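Pilin (Streptococcus pyogenes serotype M1, PDB 3GLD) forms the backbone of the group A streptococcal pilus, its subunits joined end to end by isopeptide bonds into a fibre needed for adhesion, aggregation and biofilm formation. Local coordinates at residues F181-K186 / Y241-D246; V257-Q262 / N272-E277. The protein carries 2 engineered substitutions. All blocks are in the same frame, centred on the assembly; numbering follows the deposited sequence.

Interaction 1. Residues F181-K186 / Y241-D246; sequences FGLTLK and YVVTED
G182 and T244 exchange a pair of backbone hydrogen bonds, G182 N to T244 O at 2.8 Å and T244 N to G182 O at 3.0 Å; T184 N to V242 O and V242 N to T184 O, both 3.1 Å, complete the nearly straight set that joins antiparallel strands 181-185 and 241-245. L183 and V243 form the non-hydrogen-bonded pair between them, F181-E245 and L185-Y241 flank them, and F181 CA-H leans on T244 O. A water joins the hydroxyl of T184 to the carbonyl of V242, to which it donates, so V242 O accepts from both T184 N and the water. The strands are the central pair of a four-stranded antiparallel sheet in the C-terminal isopeptide domain. F181, L183, L185, Y241, V243 and E245 turn one face of it into the core, against strands 151-169 and 284-291 among others. There L183 CD1 meets V243 CG2 at 3.9 Å, while the L185 methyl CD2 rests on the root of the tyrosine side chain, Y241 CB. At one end E245 lies over a face of the F181 ring in a CH-pi contact, E245 CG 4.1 Å from the centroid. E245 CG stands anti to its own backbone N (chi1 -179°) and the extended chain carries the carboxylate past the ring, the two planes 88° apart. E245 OE1, 3.3 Å from F181 CZ, accepts a hydrogen bond from K166, whose isopeptide bond to N290 is autocatalysed by E245. K186, bent at chi2 and chi4, brings NZ to 3.6 Å from V242 CG2, on the other face; NZ hydrogen-bonds Q276.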
loop_
_atom_site.group_PDB
_atom_site.type_symbol
_atom_site.label_atom_id
_atom_site.label_comp_id
_atom_site.label_asym_id
_atom_site.label_seq_id
_atom_site.Cartn_x
_atom_site.Cartn_y
_atom_site.Cartn_z
ATOM N N PHE A 181 18.011 -24.894 -0.099
ATOM C CA PHE A 181 17.241 -24.026 0.795
ATOM C C PHE A 181 15.747 -24.105 0.460
ATOM O O PHE A 181 15.371 -24.408 -0.680
ATOM C CB PHE A 181 17.678 -22.571 0.625
ATOM C CG PHE A 181 19.082 -22.255 1.112
ATOM C CD1 PHE A 181 19.296 -21.795 2.413
ATOM C CD2 PHE A 181 20.172 -22.316 0.239
ATOM C CE1 PHE A 181 20.586 -21.474 2.867
ATOM C CE2 PHE A 181 21.474 -22.001 0.676
ATOM C CZ PHE A 181 21.680 -21.568 1.993
ATOM N N GLY A 182 14.910 -23.812 1.458
ATOM C CA GLY A 182 13.477 -23.592 1.257
ATOM C C GLY A 182 13.068 -22.245 1.855
ATOM O O GLY A 182 13.577 -21.853 2.908
ATOM N N LEU A 183 12.192 -21.522 1.152
ATOM C CA LEU A 183 11.611 -20.283 1.652
ATOM C C LEU A 183 10.098 -20.446 1.584
ATOM O O LEU A 183 9.556 -20.805 0.533
ATOM C CB LEU A 183 12.029 -19.066 0.802
ATOM C CG LEU A 183 11.153 -17.788 0.856
ATOM C CD1 LEU A 183 11.440 -16.999 2.139
ATOM C CD2 LEU A 183 11.466 -16.933 -0.352
ATOM N N THR A 184 9.433 -20.179 2.701
ATOM C CA THR A 184 7.969 -20.149 2.740
ATOM C C THR A 184 7.504 -18.808 3.287
ATOM O O THR A 184 7.868 -18.422 4.393
ATOM C CB THR A 184 7.409 -21.275 3.604
ATOM O OG1 THR A 184 8.021 -22.504 3.214
ATOM C CG2 THR A 184 5.885 -21.383 3.446
ATOM N N LEU A 185 6.745 -18.093 2.462
ATOM C CA LEU A 185 6.005 -16.914 2.880
ATOM C C LEU A 185 4.554 -17.329 3.199
ATOM O O LEU A 185 3.949 -18.122 2.469
ATOM C CB LEU A 185 6.040 -15.876 1.763
ATOM C CG LEU A 185 7.383 -15.634 1.060
ATOM C CD1 LEU A 185 7.150 -14.890 -0.218
ATOM C CD2 LEU A 185 8.369 -14.892 1.925
ATOM N N LYS A 186 4.011 -16.800 4.299
ATOM C CA LYS A 186 2.696 -17.207 4.802
ATOM C C LYS A 186 1.620 -16.192 4.434
ATOM O O LYS A 186 1.828 -14.983 4.544
ATOM C CB LYS A 186 2.716 -17.398 6.317
ATOM C CG LYS A 186 3.542 -18.593 6.808
ATOM C CD LYS A 186 5.037 -18.355 6.676
ATOM C CE LYS A 186 5.819 -19.647 6.799
ATOM N NZ LYS A 186 5.597 -20.289 8.131
ATOM N N TYR A 241 7.494 -15.273 7.499
ATOM C CA TYR A 241 8.258 -16.176 6.658
ATOM C C TYR A 241 9.271 -16.992 7.462
ATOM O O TYR A 241 9.630 -16.636 8.581
ATOM C CB TYR A 241 8.930 -15.414 5.500
ATOM C CG TYR A 241 9.999 -14.444 5.938
ATOM C CD1 TYR A 241 11.320 -14.866 6.113
ATOM C CD2 TYR A 241 9.690 -13.099 6.182
ATOM C CE1 TYR A 241 12.305 -13.977 6.535
ATOM C CE2 TYR A 241 10.650 -12.211 6.598
ATOM C CZ TYR A 241 11.965 -12.652 6.771
ATOM O OH TYR A 241 12.931 -11.768 7.173
ATOM N N VAL A 242 9.706 -18.099 6.860
ATOM C CA VAL A 242 10.764 -18.940 7.393
ATOM C C VAL A 242 11.698 -19.261 6.240
ATOM O O VAL A 242 11.244 -19.577 5.125
ATOM C CB VAL A 242 10.213 -20.281 7.949
ATOM C CG1 VAL A 242 11.331 -21.065 8.663
ATOM C CG2 VAL A 242 9.055 -20.056 8.920
ATOM N N VAL A 243 13.000 -19.163 6.505
ATOM C CA VAL A 243 14.022 -19.655 5.587
ATOM C C VAL A 243 14.799 -20.786 6.248
ATOM O O VAL A 243 15.269 -20.644 7.376
ATOM C CB VAL A 243 15.046 -18.572 5.193
ATOM C CG1 VAL A 243 15.941 -19.080 4.056
ATOM C CG2 VAL A 243 14.343 -17.258 4.802
ATOM N N THR A 244 14.942 -21.910 5.547
ATOM C CA THR A 244 15.708 -23.021 6.088
ATOM C C THR A 244 16.650 -23.598 5.033
ATOM O O THR A 244 16.282 -23.751 3.865
ATOM C CB THR A 244 14.800 -24.166 6.560
ATOM O OG1 THR A 244 14.331 -24.878 5.418
ATOM C CG2 THR A 244 13.622 -23.678 7.346
ATOM N N GLU A 245 17.857 -23.933 5.458
ATOM C CA GLU A 245 18.789 -24.710 4.642
ATOM C C GLU A 245 18.650 -26.199 4.995
ATOM O O GLU A 245 18.361 -26.521 6.142
ATOM C CB GLU A 245 20.194 -24.230 4.967
ATOM C CG GLU A 245 21.329 -24.904 4.207
ATOM C CD GLU A 245 22.696 -24.397 4.650
ATOM O OE1 GLU A 245 22.989 -23.195 4.512
ATOM O OE2 GLU A 245 23.496 -25.210 5.131
ATOM N N ASP A 246 18.873 -27.100 4.036
ATOM C CA ASP A 246 19.012 -28.541 4.353
ATOM C C ASP A 246 20.084 -28.776 5.429
ATOM O O ASP A 246 20.923 -27.922 5.691
ATOM C CB ASP A 246 19.384 -29.370 3.104
ATOM C CG ASP A 246 18.182 -29.713 2.244
ATOM O OD1 ASP A 246 17.083 -29.194 2.530
ATOM O OD2 ASP A 246 18.343 -30.498 1.285
HETATM O O HOH W 1 10.564 -22.583 4.586
#

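Interaction 2. Residues V257-Q262 / N272-E277; sequences VEVSPQ and NSTEQE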
loop_
_atom_site.group_PDB
_atom_site.type_symbol
_atom_site.label_atom_id
_atom_site.label_comp_id
_atom_site.label_asym_id
_atom_site.label_seq_id
_atom_site.Cartn_x
_atom_site.Cartn_y
_atom_site.Cartn_z
ATOM N N VAL A 257 23.164 -19.243 11.425
ATOM C CA VAL A 257 22.297 -18.289 10.724
ATOM C C VAL A 257 22.452 -16.904 11.319
ATOM O O VAL A 257 22.299 -16.726 12.518
ATOM C CB VAL A 257 20.796 -18.678 10.838
ATOM C CG1 VAL A 257 19.950 -17.790 9.933
ATOM C CG2 VAL A 257 20.577 -20.120 10.450
ATOM N N GLU A 258 22.745 -15.916 10.494
ATOM C CA GLU A 258 22.692 -14.545 10.971
ATOM C C GLU A 258 21.449 -13.842 10.416
ATOM O O GLU A 258 21.232 -13.835 9.205
ATOM C CB GLU A 258 23.944 -13.769 10.588
ATOM C CG GLU A 258 23.949 -12.365 11.183
ATOM C CD GLU A 258 24.991 -11.486 10.533
ATOM O OE1 GLU A 258 26.057 -11.290 11.145
ATOM O OE2 GLU A 258 24.765 -11.021 9.394
ATOM N N VAL A 259 20.655 -13.249 11.306
ATOM C CA VAL A 259 19.425 -12.548 10.940
ATOM C C VAL A 259 19.597 -11.061 11.208
ATOM O O VAL A 259 19.613 -10.628 12.352
ATOM C CB VAL A 259 18.195 -13.083 11.730
ATOM C CG1 VAL A 259 16.912 -12.351 11.300
ATOM C CG2 VAL A 259 18.032 -14.593 11.529
ATOM N N SER A 260 19.729 -10.277 10.152
ATOM C CA SER A 260 20.172 -8.902 10.305
ATOM C C SER A 260 19.268 -7.908 9.572
ATOM O O SER A 260 19.480 -7.662 8.388
ATOM C CB SER A 260 21.618 -8.776 9.799
ATOM O OG SER A 260 22.057 -7.441 9.859
ATOM N N PRO A 261 18.248 -7.344 10.284
ATOM C CA PRO A 261 17.442 -6.250 9.717
ATOM C C PRO A 261 18.217 -4.953 9.742
ATOM O O PRO A 261 18.936 -4.687 10.714
ATOM C CB PRO A 261 16.218 -6.160 10.652
ATOM C CG PRO A 261 16.608 -6.831 11.907
ATOM C CD PRO A 261 17.682 -7.854 11.547
ATOM N N GLN A 262 18.079 -4.151 8.692
ATOM C CA GLN A 262 18.933 -2.961 8.518
ATOM C C GLN A 262 19.195 -2.034 9.750
ATOM O O GLN A 262 20.365 -1.724 10.079
ATOM C CB GLN A 262 18.452 -2.148 7.325
ATOM C CG GLN A 262 19.362 -0.977 7.024
ATOM C CD GLN A 262 18.947 -0.228 5.792
ATOM O OE1 GLN A 262 18.420 -0.810 4.846
ATOM N NE2 GLN A 262 19.196 1.071 5.786
ATOM N N ASN A 272 20.058 -24.594 11.350
ATOM C CA ASN A 272 19.832 -24.431 9.922
ATOM C C ASN A 272 18.544 -23.712 9.519
ATOM O O ASN A 272 18.176 -23.730 8.350
ATOM C CB ASN A 272 19.958 -25.772 9.189
ATOM C CG ASN A 272 19.057 -26.855 9.768
ATOM O OD1 ASN A 272 19.441 -28.031 9.804
ATOM N ND2 ASN A 272 17.861 -26.475 10.226
ATOM N N SER A 273 17.882 -23.084 10.488
ATOM C CA SER A 273 16.609 -22.404 10.249
ATOM C C SER A 273 16.474 -21.054 10.948
ATOM O O SER A 273 16.935 -20.864 12.069
ATOM C CB SER A 273 15.442 -23.307 10.668
ATOM O OG SER A 273 14.198 -22.685 10.389
ATOM N N THR A 274 15.825 -20.112 10.268
ATOM C CA THR A 274 15.322 -18.925 10.951
ATOM C C THR A 274 14.154 -19.370 11.823
ATOM O O THR A 274 13.566 -20.427 11.608
ATOM C CB THR A 274 14.855 -17.809 9.960
ATOM O OG1 THR A 274 13.756 -18.280 9.150
ATOM C CG2 THR A 274 16.011 -17.378 9.067
ATOM N N GLU A 275 13.822 -18.571 12.823
ATOM C CA GLU A 275 12.504 -18.692 13.425
ATOM C C GLU A 275 11.507 -18.051 12.445
ATOM O O GLU A 275 11.897 -17.546 11.388
ATOM C CB GLU A 275 12.465 -17.966 14.765
ATOM C CG GLU A 275 13.409 -18.503 15.828
ATOM C CD GLU A 275 13.596 -17.510 16.967
ATOM O OE1 GLU A 275 13.442 -16.283 16.727
ATOM O OE2 GLU A 275 13.892 -17.954 18.098
ATOM N N GLN A 276 10.222 -18.077 12.776
ATOM C CA GLN A 276 9.253 -17.343 11.977
ATOM C C GLN A 276 9.515 -15.840 12.119
ATOM O O GLN A 276 9.419 -15.282 13.202
ATOM C CB GLN A 276 7.816 -17.708 12.371
ATOM C CG GLN A 276 6.757 -17.099 11.452
ATOM C CD GLN A 276 5.592 -18.037 11.196
ATOM O OE1 GLN A 276 5.753 -19.108 10.596
ATOM N NE2 GLN A 276 4.412 -17.638 11.635
ATOM N N GLU A 277 9.902 -15.208 11.023
ATOM C CA GLU A 277 10.134 -13.778 11.011
ATOM C C GLU A 277 8.899 -13.115 10.433
ATOM O O GLU A 277 8.194 -13.732 9.630
ATOM C CB GLU A 277 11.325 -13.430 10.122
ATOM C CG GLU A 277 12.690 -13.675 10.722
ATOM C CD GLU A 277 12.916 -12.943 12.023
ATOM O OE1 GLU A 277 12.609 -11.737 12.116
ATOM O OE2 GLU A 277 13.422 -13.577 12.964
#
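V257 and T274 meet methyl to methyl, their side chains crossing at about a right angle, with V257 CG1 4.1 Å from T274 CG2. The threonine divides its two branches: CG2 is turned to the valines, while OG1, placed between the backbone N and the carbonyl carbon (chi1 62°), donates to E275 O at 3.0 Å and accepts from V243 N. V257 directs its second methyl elsewhere, CG2 resting against the backbone of the incoming chain 4.0 Å from S273 N. No hydrogen bond joins the two segments. Strand 254-261 is paired on its two sides with strands 267-270 and 284-291, and the chain that leaves 267-270 passes over the inward side of 254-261 to reach strand 277-278 in the sheet containing 240-245. The contact thus belongs to a crossing between sheets of the C-terminal isopeptide domain, a beta-sandwich whose sequence family belongs to the transthyretin clan. V259 projects inward like V257, two residues along the strand; its CG2 reaches the same T274 methyl, CG2, at 4.2 Å. V259 and E277 approach from opposite directions, and V259 CG1 stops 4.1 Å from E277 OE2. The glutamate chain bends at chi2 (-57°), and OE2 forms a salt bridge with K267, which may offset the cost of holding a carboxylate beside a valine methyl. Within the crossing segment, S273 points away from the strand and its OG donates to T274 O at 2.6 Å.

Interactions 1 and 2 follow one another along the chain, their centres about 10 Å apart, and touch directly through K186 and strand 240-245 on one side and residues 272-277 on the other. Y241 N lies 2.7 Å from E277 O in a probable hydrogen bond, where strand 277-278 joins the sheet of interaction 1. A second probable bond runs from K186 NZ to Q276 OE1, also 2.7 Å. Between these ends and the isopeptide site, the T244 methyl CG2 packs 3.3 Å from S273 OG. E245, the residue of that site, belongs to interaction 1; the side chains of N272, in interaction 2, and E245 come to about 5 Å of each other at their nearest atoms.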